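Long-range contacts in cysteine protease (Xylella fastidiosa, PDB 3OIS), which binds uridine-5'-diphosphate and, as a papain-family member, probably cleaves peptide bonds as a cysteine protease: residues Arg43-Thr48 / Ile181-Arg186; Ser185-Asp190 / Phe283-Thr288. One frame throughout, in Å; residues are numbered along the deposited sequence. Where two conformers were deposited one is given.

In the fold
Strand 183-186 serves both interactions, whose centres lie about 6 Å apart. In interaction 1 it receives the N-terminal loop 43-48 and, with it, closes round the uracil of UDP; in interaction 2 it pairs antiparallel with strand 280-287. Ser185 and Arg186 belong to both, and Arg186 spans them physically: its nitrogens hold Asp44, which binds the ribose, while its chain lies over Trp284. Tyr184, beneath the uracil, in turn rests on Trp284, with CD2 of Tyr184 3.2 Å from CZ3 of Trp284. Pairing of the two strands continues to the bulge formed by Thr182 and Glu183 opposite Lys287, and the nucleotide lies beside strand 183-186.

Interaction 1. Residues Arg43-Thr48 / Ile181-Arg186; sequences RDFSYT and ITEYSR. With UDP (uridine-5'-diphosphate), chain E.
Phe45 and Tyr47 flank a single backbone bridge between Ser46 and Arg186: Arg186 N donates to Phe45 O and Tyr47 N to Arg186 O, both at 2.8 Å, while the loop runs nearly at right angles to strand 183-186. Next to this bridge Arg186 grips Asp44 side-on through NE and NH2, both directed at OD2. The NE bond to Asp44 OD2 is the shorter, 2.8 Å, and comes from the anti side, tilted out of the carboxylate plane; NH2 also pairs with Asp38. The other oxygen, Asp44 OD1, accepts from the ribose O2' of UDP at 2.7 Å and is bridged to Arg127 as well, so the carboxylate is fixed from both ends. Loop and strand supply one part of the UDP pocket beside the papain-type sheet, which Asp41 and, from helix 126-135, Lys131 and Lys135 help to complete. The uracil is sandwiched, N3 lying over the ring centres of Phe45 and Tyr184. Backbone atoms read its edge: Phe45 N donates to UDP O2, Tyr184 N donates to UDP O4 at 3.0 Å, and UDP N3 gives an almost straight bond, 2.8 Å and 176°, to Tyr184 O. Tyr184 reaches the base because CG sits between its backbone N and carbonyl carbon (chi1 53°). Farther along the loop, Tyr47 sets its ring edge toward Ser185 of the strand.

Interaction 2. Residues Ser185-Asp190 / Phe283-Thr288; sequences SRVAQD and FWVIKT
Ser185 and Val285 form an antiparallel hydrogen-bonded pair, with Ser185 N donating to Val285 O and Val285 N to Ser185 O at 2.9 Å. The following pair, Arg186 with Trp284, is non-hydrogen-bonded, and the backbones close to 4.5 Å between their CA atoms. Beyond it Val187 N donates to Phe283 O at 3.0 Å, approaching from above the carbonyl plane. The same Phe283 O takes a bond from a water that accepts from Arg186 NH1, and it lies 3.3 Å from Arg186 CA in a CA-H...O contact.

Over the indole the contact is CH-pi: Arg186 CG stands 3.6 Å from the centroid of the Trp284 six-membered ring, only 7° off its normal. From there the extended chain carries the guanidinium past the rim, where Trp284 CZ2 lies under one of its faces with the two planes 46° apart. The polar ends are held from outside: Arg186 mainly by Asp44, with Asp38 and Asp282 as further partners, while Trp284 NE1 donates to Asp38.

On the side of Ser185 and Val285, Val187 packs beside Val285 through the CG2 methyls. In both valines CG1 is anti to the backbone N, which leaves CG2 beside that N and turned from the carbonyl carbon. Gln189, the centre of an inverse gamma turn, lays its chain across Phe283, with CD 3.5 Å from Phe283 CE2; its NE2 is tied to the carbonyls of Ile274 and Ala280.

Leu194 of helix 191-199 packs on both Val187 and Phe283, and Cys197 on Val285, while Trp284 rests against helix 126-135 and Phe283 meets Phe206 of the adjoining strand 204-211.

Interaction 1. Residues Arg43-Thr48 / Ile181-Arg186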
ATOM      1  N   ARG A  43      20.442   6.824  -1.889  1.00 16.17           N
ATOM      2  CA  ARG A  43      20.886   5.406  -1.793  1.00 14.34           C
ATOM      3  C   ARG A  43      19.830   4.423  -2.283  1.00 16.17           C
ATOM      4  O   ARG A  43      20.107   3.201  -2.356  1.00 18.05           O
ATOM      5  CB  ARG A  43      21.288   5.045  -0.380  1.00 16.09           C
ATOM      6  CG  ARG A  43      22.485   5.871   0.120  1.00 13.88           C
ATOM      7  CD  ARG A  43      22.625   5.617   1.572  1.00 17.86           C
ATOM      8  NE  ARG A  43      21.520   6.253   2.297  1.00 17.34           N
ATOM      9  CZ  ARG A  43      21.365   6.167   3.593  1.00 18.05           C
ATOM     10  NH1 ARG A  43      20.301   6.769   4.176  1.00 18.83           N
ATOM     11  NH2 ARG A  43      22.289   5.576   4.355  1.00 19.90           N
ATOM     12  N   ASP A  44      18.622   4.911  -2.620  1.00 15.85           N
ATOM     13  CA  ASP A  44      17.518   3.989  -2.977  1.00 15.78           C
ATOM     14  C   ASP A  44      17.873   3.130  -4.220  1.00 14.75           C
ATOM     15  O   ASP A  44      18.301   3.633  -5.262  1.00 14.98           O
ATOM     16  CB  ASP A  44      16.241   4.743  -3.287  1.00 16.30           C
ATOM     17  CG  ASP A  44      15.528   5.306  -2.033  1.00 17.45           C
ATOM     18  OD1 ASP A  44      15.919   4.999  -0.942  1.00 16.74           O
ATOM     19  OD2 ASP A  44      14.606   6.103  -2.213  1.00 18.80           O
ATOM     20  N   PHE A  45      17.714   1.821  -4.080  1.00 14.91           N
ATOM     21  CA  PHE A  45      18.063   0.869  -5.117  1.00 16.69           C
ATOM     22  C   PHE A  45      17.084   1.121  -6.234  1.00 18.59           C
ATOM     23  O   PHE A  45      15.895   1.450  -5.991  1.00 16.81           O
ATOM     24  CB  PHE A  45      17.866  -0.600  -4.632  1.00 16.89           C
ATOM     25  CG  PHE A  45      18.864  -1.070  -3.593  1.00 16.81           C
ATOM     26  CD1 PHE A  45      19.796  -0.199  -2.988  1.00 19.24           C
ATOM     27  CD2 PHE A  45      18.943  -2.440  -3.277  1.00 16.49           C
ATOM     28  CE1 PHE A  45      20.677  -0.659  -2.021  1.00 17.37           C
ATOM     29  CE2 PHE A  45      19.808  -2.947  -2.306  1.00 20.23           C
ATOM     30  CZ  PHE A  45      20.733  -2.066  -1.693  1.00 22.91           C
ATOM     31  N   SER A  46      17.566   0.907  -7.464  1.00 19.72           N
ATOM     32  CA  SER A  46      16.730   0.997  -8.678  1.00 19.58           C
ATOM     33  C   SER A  46      16.338  -0.393  -9.134  1.00 20.25           C
ATOM     34  O   SER A  46      17.188  -1.273  -9.266  1.00 21.35           O
ATOM     35  CB  SER A  46      17.478   1.607  -9.835  1.00 21.39           C
ATOM     36  OG  SER A  46      17.856   2.876  -9.482  1.00 27.09           O
ATOM     37  N   TYR A  47      15.039  -0.596  -9.337  1.00 18.65           N
ATOM     38  CA  TYR A  47      14.556  -1.857  -9.935  1.00 19.47           C
ATOM     39  C   TYR A  47      14.901  -1.822 -11.437  1.00 19.93           C
ATOM     40  O   TYR A  47      14.515  -0.910 -12.147  1.00 20.38           O
ATOM     41  CB  TYR A  47      13.039  -1.999  -9.665  1.00 19.46           C
ATOM     42  CG  TYR A  47      12.448  -3.233 -10.311  1.00 17.96           C
ATOM     43  CD1 TYR A  47      12.476  -4.437  -9.620  1.00 18.55           C
ATOM     44  CD2 TYR A  47      11.938  -3.208 -11.626  1.00 20.98           C
ATOM     45  CE1 TYR A  47      11.928  -5.608 -10.173  1.00 22.31           C
ATOM     46  CE2 TYR A  47      11.405  -4.441 -12.211  1.00 18.46           C
ATOM     47  CZ  TYR A  47      11.409  -5.558 -11.450  1.00 19.90           C
ATOM     48  OH  TYR A  47      10.923  -6.694 -11.976  1.00 19.11           O
ATOM     49  N   THR A  48      15.693  -2.768 -11.930  1.00 19.83           N
ATOM     50  CA  THR A  48      16.145  -2.636 -13.293  1.00 21.69           C
ATOM     51  C   THR A  48      15.577  -3.795 -14.050  1.00 20.32           C
ATOM     52  O   THR A  48      16.074  -4.884 -13.922  1.00 21.08           O
ATOM     53  CB  THR A  48      17.709  -2.656 -13.365  1.00 21.64           C
ATOM     54  OG1 THR A  48      18.204  -1.578 -12.550  1.00 26.10           O
ATOM     55  CG2 THR A  48      18.202  -2.446 -14.853  1.00 24.08           C
ATOM     56  N   ILE A 181      12.009  -9.010   5.018  1.00 17.55           N
ATOM     57  CA  ILE A 181      12.424  -8.948   3.637  1.00 17.37           C
ATOM     58  C   ILE A 181      13.962  -8.863   3.528  1.00 17.45           C
ATOM     59  O   ILE A 181      14.647  -8.583   4.530  1.00 17.59           O
ATOM     60  CB  ILE A 181      11.705  -7.772   2.786  1.00 18.14           C
ATOM     61  CG1 ILE A 181      12.144  -6.369   3.239  1.00 16.49           C
ATOM     62  CG2 ILE A 181      10.164  -7.967   2.790  1.00 14.16           C
ATOM     63  CD1 ILE A 181      11.638  -5.262   2.316  1.00 19.18           C
ATOM     64  N   THR A 182      14.504  -9.154   2.340  1.00 16.81           N
ATOM     65  CA  THR A 182      15.971  -8.969   2.139  1.00 19.02           C
ATOM     66  C   THR A 182      16.412  -7.765   1.272  1.00 18.32           C
ATOM     67  O   THR A 182      17.554  -7.288   1.370  1.00 18.90           O
ATOM     68  CB  THR A 182      16.678 -10.275   1.688  1.00 20.19           C
ATOM     69  OG1 THR A 182      16.181 -10.610   0.404  1.00 23.12           O
ATOM     70  CG2 THR A 182      16.351 -11.411   2.689  1.00 24.33           C
ATOM     71  N   GLU A 183      15.525  -7.331   0.393  1.00 17.66           N
ATOM     72  CA  GLU A 183      15.836  -6.231  -0.467  0.70 17.93           C
ATOM     73  C   GLU A 183      14.565  -5.512  -0.918  1.00 17.28           C
ATOM     74  O   GLU A 183      13.442  -6.072  -0.875  1.00 16.90           O
ATOM     75  CB  GLU A 183      16.615  -6.843  -1.655  0.70 19.70           C
ATOM     76  CG  GLU A 183      16.917  -5.999  -2.837  0.70 25.01           C
ATOM     77  CD  GLU A 183      17.216  -6.913  -4.047  0.70 27.99           C
ATOM     78  OE1 GLU A 183      17.104  -6.433  -5.180  0.70 30.21           O
ATOM     79  OE2 GLU A 183      17.491  -8.129  -3.860  0.70 33.05           O
ATOM     80  N   TYR A 184      14.752  -4.245  -1.303  1.00 16.59           N
ATOM     81  CA  TYR A 184      13.679  -3.419  -1.871  1.00 16.76           C
ATOM     82  C   TYR A 184      14.250  -2.421  -2.838  1.00 15.67           C
ATOM     83  O   TYR A 184      15.404  -1.942  -2.663  1.00 16.11           O
ATOM     84  CB  TYR A 184      12.845  -2.683  -0.803  1.00 17.25           C
ATOM     85  CG  TYR A 184      13.699  -1.868   0.183  1.00 17.21           C
ATOM     86  CD1 TYR A 184      14.340  -2.469   1.242  1.00 12.88           C
ATOM     87  CD2 TYR A 184      13.777  -0.469   0.085  1.00 14.83           C
ATOM     88  CE1 TYR A 184      15.093  -1.712   2.217  1.00 16.64           C
ATOM     89  CE2 TYR A 184      14.494   0.269   1.010  1.00 16.78           C
ATOM     90  CZ  TYR A 184      15.129  -0.336   2.059  1.00 17.17           C
ATOM     91  OH  TYR A 184      15.838   0.422   2.933  1.00 22.25           O
ATOM     92  N   SER A 185      13.489  -2.120  -3.878  1.00 14.90           N
ATOM     93  CA  SER A 185      13.965  -1.177  -4.900  0.50 14.37           C
ATOM     94  C   SER A 185      12.836  -0.377  -5.490  1.00 12.90           C
ATOM     95  O   SER A 185      11.673  -0.836  -5.576  1.00 15.12           O
ATOM     96  CB  SER A 185      14.735  -1.862  -6.028  0.50 15.78           C
ATOM     97  OG  SER A 185      13.996  -2.921  -6.653  0.50 12.31           O
ATOM     98  N   ARG A 186      13.153   0.842  -5.934  1.00 14.62           N
ATOM     99  CA  ARG A 186      12.164   1.673  -6.620  1.00 14.33           C
ATOM    100  C   ARG A 186      11.998   1.397  -8.094  1.00 16.36           C
ATOM    101  O   ARG A 186      13.001   1.331  -8.863  1.00 16.79           O
ATOM    102  CB  ARG A 186      12.580   3.179  -6.612  1.00 15.34           C
ATOM    103  CG  ARG A 186      12.497   3.768  -5.338  1.00 17.58           C
ATOM    104  CD  ARG A 186      12.644   5.275  -5.494  1.00 18.92           C
ATOM    105  NE  ARG A 186      12.585   5.847  -4.168  1.00 18.04           N
ATOM    106  CZ  ARG A 186      11.463   6.389  -3.634  1.00 18.94           C
ATOM    107  NH1 ARG A 186      10.336   6.465  -4.374  1.00 16.25           N
ATOM    108  NH2 ARG A 186      11.520   6.880  -2.384  1.00 15.44           N
TER
HETATM  109  N1  UDP E 292      18.367   0.504   0.534  1.00 16.50           N
HETATM  110  C2  UDP E 292      17.521   0.182  -0.490  1.00 14.97           C
HETATM  111  N3  UDP E 292      17.169  -1.153  -0.654  1.00 14.54           N
HETATM  112  C4  UDP E 292      17.640  -2.115   0.179  1.00 15.48           C
HETATM  113  C5  UDP E 292      18.545  -1.804   1.211  1.00 16.83           C
HETATM  114  C6  UDP E 292      18.800  -0.442   1.426  1.00 16.94           C
HETATM  115  O2  UDP E 292      17.064   0.990  -1.236  1.00 13.61           O
HETATM  116  O4  UDP E 292      17.332  -3.316  -0.111  1.00 14.13           O
HETATM  117  C1' UDP E 292      18.812   1.940   0.584  1.00 17.20           C
HETATM  118  C2' UDP E 292      17.754   2.901   1.082  1.00 19.48           C
HETATM  119  O2' UDP E 292      18.066   4.146   0.461  1.00 16.98           O
HETATM  120  C3' UDP E 292      18.131   2.939   2.510  1.00 18.83           C
HETATM  121  C4' UDP E 292      19.675   2.978   2.444  1.00 19.83           C
HETATM  122  O4' UDP E 292      20.004   2.070   1.371  1.00 19.50           O
HETATM  123  O3' UDP E 292      17.649   4.174   3.035  1.00 18.71           O
HETATM  124  C5' UDP E 292      20.281   2.587   3.788  1.00 18.87           C
HETATM  125  O5' UDP E 292      19.884   1.242   4.045  1.00 22.70           O
HETATM  126  PA  UDP E 292      20.548   0.325   5.075  1.00 24.54           P
HETATM  127  O1A UDP E 292      19.725  -0.847   5.447  1.00 23.18           O
HETATM  128  O2A UDP E 292      21.957   0.024   4.695  1.00 25.95           O
HETATM  129  O3A UDP E 292      20.571   1.373   6.322  1.00 32.94           O
HETATM  130  PB  UDP E 292      20.827   1.243   7.913  1.00 34.50           P
HETATM  131  O1B UDP E 292      21.849   2.225   8.255  1.00 39.37           O
HETATM  132  O2B UDP E 292      19.525   1.474   8.484  1.00 32.20           O
HETATM  133  O3B UDP E 292      21.288  -0.122   8.327  1.00 36.52           O

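Interaction 2. Residues Ser185-Asp190 / Phe283-Thr288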
ATOM      1  N   SER A 185      13.489  -2.120  -3.878  1.00 14.90           N
ATOM      2  CA  SER A 185      13.965  -1.177  -4.900  0.50 14.37           C
ATOM      3  C   SER A 185      12.836  -0.377  -5.490  1.00 12.90           C
ATOM      4  O   SER A 185      11.673  -0.836  -5.576  1.00 15.12           O
ATOM      5  CB  SER A 185      14.735  -1.862  -6.028  0.50 15.78           C
ATOM      6  OG  SER A 185      13.996  -2.921  -6.653  0.50 12.31           O
ATOM      7  N   ARG A 186      13.153   0.842  -5.934  1.00 14.62           N
ATOM      8  CA  ARG A 186      12.164   1.673  -6.620  1.00 14.33           C
ATOM      9  C   ARG A 186      11.998   1.397  -8.094  1.00 16.36           C
ATOM     10  O   ARG A 186      13.001   1.331  -8.863  1.00 16.79           O
ATOM     11  CB  ARG A 186      12.580   3.179  -6.612  1.00 15.34           C
ATOM     12  CG  ARG A 186      12.497   3.768  -5.338  1.00 17.58           C
ATOM     13  CD  ARG A 186      12.644   5.275  -5.494  1.00 18.92           C
ATOM     14  NE  ARG A 186      12.585   5.847  -4.168  1.00 18.04           N
ATOM     15  CZ  ARG A 186      11.463   6.389  -3.634  1.00 18.94           C
ATOM     16  NH1 ARG A 186      10.336   6.465  -4.374  1.00 16.25           N
ATOM     17  NH2 ARG A 186      11.520   6.880  -2.384  1.00 15.44           N
ATOM     18  N   VAL A 187      10.762   1.348  -8.526  1.00 15.50           N
ATOM     19  CA  VAL A 187      10.427   1.249  -9.950  1.00 18.28           C
ATOM     20  C   VAL A 187      10.232   2.602 -10.527  1.00 19.76           C
ATOM     21  O   VAL A 187       9.580   3.466  -9.922  1.00 18.80           O
ATOM     22  CB  VAL A 187       9.142   0.424 -10.270  1.00 18.43           C
ATOM     23  CG1 VAL A 187       9.085   0.172 -11.784  1.00 20.42           C
ATOM     24  CG2 VAL A 187       9.087  -0.952  -9.573  1.00 20.06           C
ATOM     25  N   ALA A 188      10.842   2.820 -11.703  1.00 21.87           N
ATOM     26  CA  ALA A 188      10.737   4.078 -12.399  1.00 21.68           C
ATOM     27  C   ALA A 188       9.327   4.329 -12.777  1.00 22.21           C
ATOM     28  O   ALA A 188       8.562   3.414 -13.147  1.00 23.37           O
ATOM     29  CB  ALA A 188      11.595   4.062 -13.664  1.00 22.14           C
ATOM     30  N   GLN A 189       8.932   5.580 -12.670  1.00 22.10           N
ATOM     31  CA  GLN A 189       7.545   5.884 -13.025  1.00 20.64           C
ATOM     32  C   GLN A 189       7.461   6.047 -14.543  1.00 23.04           C
ATOM     33  O   GLN A 189       7.397   7.180 -15.121  1.00 20.92           O
ATOM     34  CB  GLN A 189       7.092   7.143 -12.267  1.00 19.15           C
ATOM     35  CG  GLN A 189       5.729   7.579 -12.634  1.00 18.01           C
ATOM     36  CD  GLN A 189       5.230   8.666 -11.689  1.00 22.68           C
ATOM     37  OE1 GLN A 189       6.038   9.374 -11.068  1.00 26.32           O
ATOM     38  NE2 GLN A 189       3.927   8.759 -11.527  1.00 17.83           N
ATOM     39  N   ASP A 190       7.380   4.902 -15.198  1.00 19.39           N
ATOM     40  CA  ASP A 190       7.489   4.814 -16.636  1.00 21.65           C
ATOM     41  C   ASP A 190       6.598   3.637 -16.882  1.00 20.15           C
ATOM     42  O   ASP A 190       6.818   2.623 -16.275  1.00 20.16           O
ATOM     43  CB  ASP A 190       8.973   4.517 -17.003  1.00 20.82           C
ATOM     44  CG  ASP A 190       9.151   4.149 -18.432  1.00 25.00           C
ATOM     45  OD1 ASP A 190       8.525   3.231 -18.895  1.00 25.22           O
ATOM     46  OD2 ASP A 190       9.956   4.765 -19.163  1.00 33.13           O
ATOM     47  N   PHE A 283       6.845   4.214  -6.119  1.00 12.97           N
ATOM     48  CA  PHE A 283       6.633   2.836  -6.626  1.00 12.05           C
ATOM     49  C   PHE A 283       7.766   1.963  -6.095  1.00 11.67           C
ATOM     50  O   PHE A 283       8.917   2.256  -6.381  1.00 13.86           O
ATOM     51  CB  PHE A 283       6.752   2.870  -8.151  1.00 13.16           C
ATOM     52  CG  PHE A 283       5.680   3.709  -8.832  1.00 12.88           C
ATOM     53  CD1 PHE A 283       4.454   3.151  -9.155  1.00 12.64           C
ATOM     54  CD2 PHE A 283       5.845   5.076  -8.991  1.00 16.36           C
ATOM     55  CE1 PHE A 283       3.448   3.869  -9.678  1.00 13.91           C
ATOM     56  CE2 PHE A 283       4.786   5.878  -9.541  1.00 17.13           C
ATOM     57  CZ  PHE A 283       3.599   5.267  -9.943  1.00 15.57           C
ATOM     58  N   TRP A 284       7.460   0.921  -5.334  1.00 12.71           N
ATOM     59  CA  TRP A 284       8.485   0.047  -4.664  1.00 12.23           C
ATOM     60  C   TRP A 284       8.119  -1.409  -4.846  1.00 14.57           C
ATOM     61  O   TRP A 284       6.896  -1.784  -4.809  1.00 13.85           O
ATOM     62  CB  TRP A 284       8.454   0.210  -3.177  1.00 11.96           C
ATOM     63  CG  TRP A 284       9.089   1.518  -2.700  1.00 12.25           C
ATOM     64  CD1 TRP A 284       8.419   2.614  -2.280  1.00 10.08           C
ATOM     65  CD2 TRP A 284      10.497   1.752  -2.460  1.00 11.14           C
ATOM     66  NE1 TRP A 284       9.352   3.578  -1.793  1.00 12.19           N
ATOM     67  CE2 TRP A 284      10.612   3.045  -1.888  1.00 14.02           C
ATOM     68  CE3 TRP A 284      11.664   0.970  -2.614  1.00 14.97           C
ATOM     69  CZ2 TRP A 284      11.858   3.589  -1.529  1.00 13.13           C
ATOM     70  CZ3 TRP A 284      12.935   1.532  -2.308  1.00 15.35           C
ATOM     71  CH2 TRP A 284      12.999   2.820  -1.771  1.00 14.03           C
ATOM     72  N   VAL A 285       9.186  -2.202  -4.983  1.00 12.24           N
ATOM     73  CA  VAL A 285       9.117  -3.703  -5.047  0.50 13.61           C
ATOM     74  C   VAL A 285       9.897  -4.246  -3.881  1.00 15.14           C
ATOM     75  O   VAL A 285      10.996  -3.744  -3.574  1.00 17.27           O
ATOM     76  CB  VAL A 285       9.791  -4.234  -6.314  0.50 13.62           C
ATOM     77  CG1 VAL A 285       9.582  -5.774  -6.440  0.50  9.51           C
ATOM     78  CG2 VAL A 285       9.268  -3.537  -7.486  0.50 11.19           C
ATOM     79  N   ILE A 286       9.377  -5.289  -3.221  1.00 15.15           N
ATOM     80  CA  ILE A 286      10.093  -5.904  -2.187  1.00 16.47           C
ATOM     81  C   ILE A 286      10.438  -7.362  -2.608  1.00 15.39           C
ATOM     82  O   ILE A 286       9.771  -7.952  -3.448  1.00 15.92           O
ATOM     83  CB  ILE A 286       9.272  -5.843  -0.901  1.00 16.39           C
ATOM     84  CG1 ILE A 286       7.926  -6.657  -1.012  1.00 16.43           C
ATOM     85  CG2 ILE A 286       9.044  -4.288  -0.509  1.00 16.69           C
ATOM     86  CD1 ILE A 286       7.372  -6.930   0.361  1.00 21.48           C
ATOM     87  N   LYS A 287      11.473  -7.878  -1.987  1.00 16.78           N
ATOM     88  CA  LYS A 287      11.834  -9.302  -2.182  1.00 18.72           C
ATOM     89  C   LYS A 287      12.393  -9.896  -0.943  1.00 19.14           C
ATOM     90  O   LYS A 287      13.115  -9.238  -0.166  1.00 20.58           O
ATOM     91  CB  LYS A 287      12.891  -9.420  -3.276  1.00 20.50           C
ATOM     92  CG  LYS A 287      12.929 -10.840  -3.891  1.00 25.91           C
ATOM     93  CD  LYS A 287      14.117 -10.918  -4.884  1.00 29.59           C
ATOM     94  N   THR A 288      12.143 -11.200  -0.765  1.00 19.98           N
ATOM     95  CA  THR A 288      12.772 -11.995   0.292  1.00 22.39           C
ATOM     96  C   THR A 288      13.547 -13.153  -0.404  1.00 26.52           C
ATOM     97  O   THR A 288      12.946 -13.974  -1.135  1.00 23.34           O
ATOM     98  CB  THR A 288      11.741 -12.580   1.246  1.00 23.10           C
ATOM     99  OG1 THR A 288      10.888 -11.529   1.754  1.00 20.41           O
ATOM    100  CG2 THR A 288      12.448 -13.218   2.399  1.00 24.18           C
TER
HETATM  101  O   HOH W   1       9.533   5.235  -6.866  1.00 19.23           O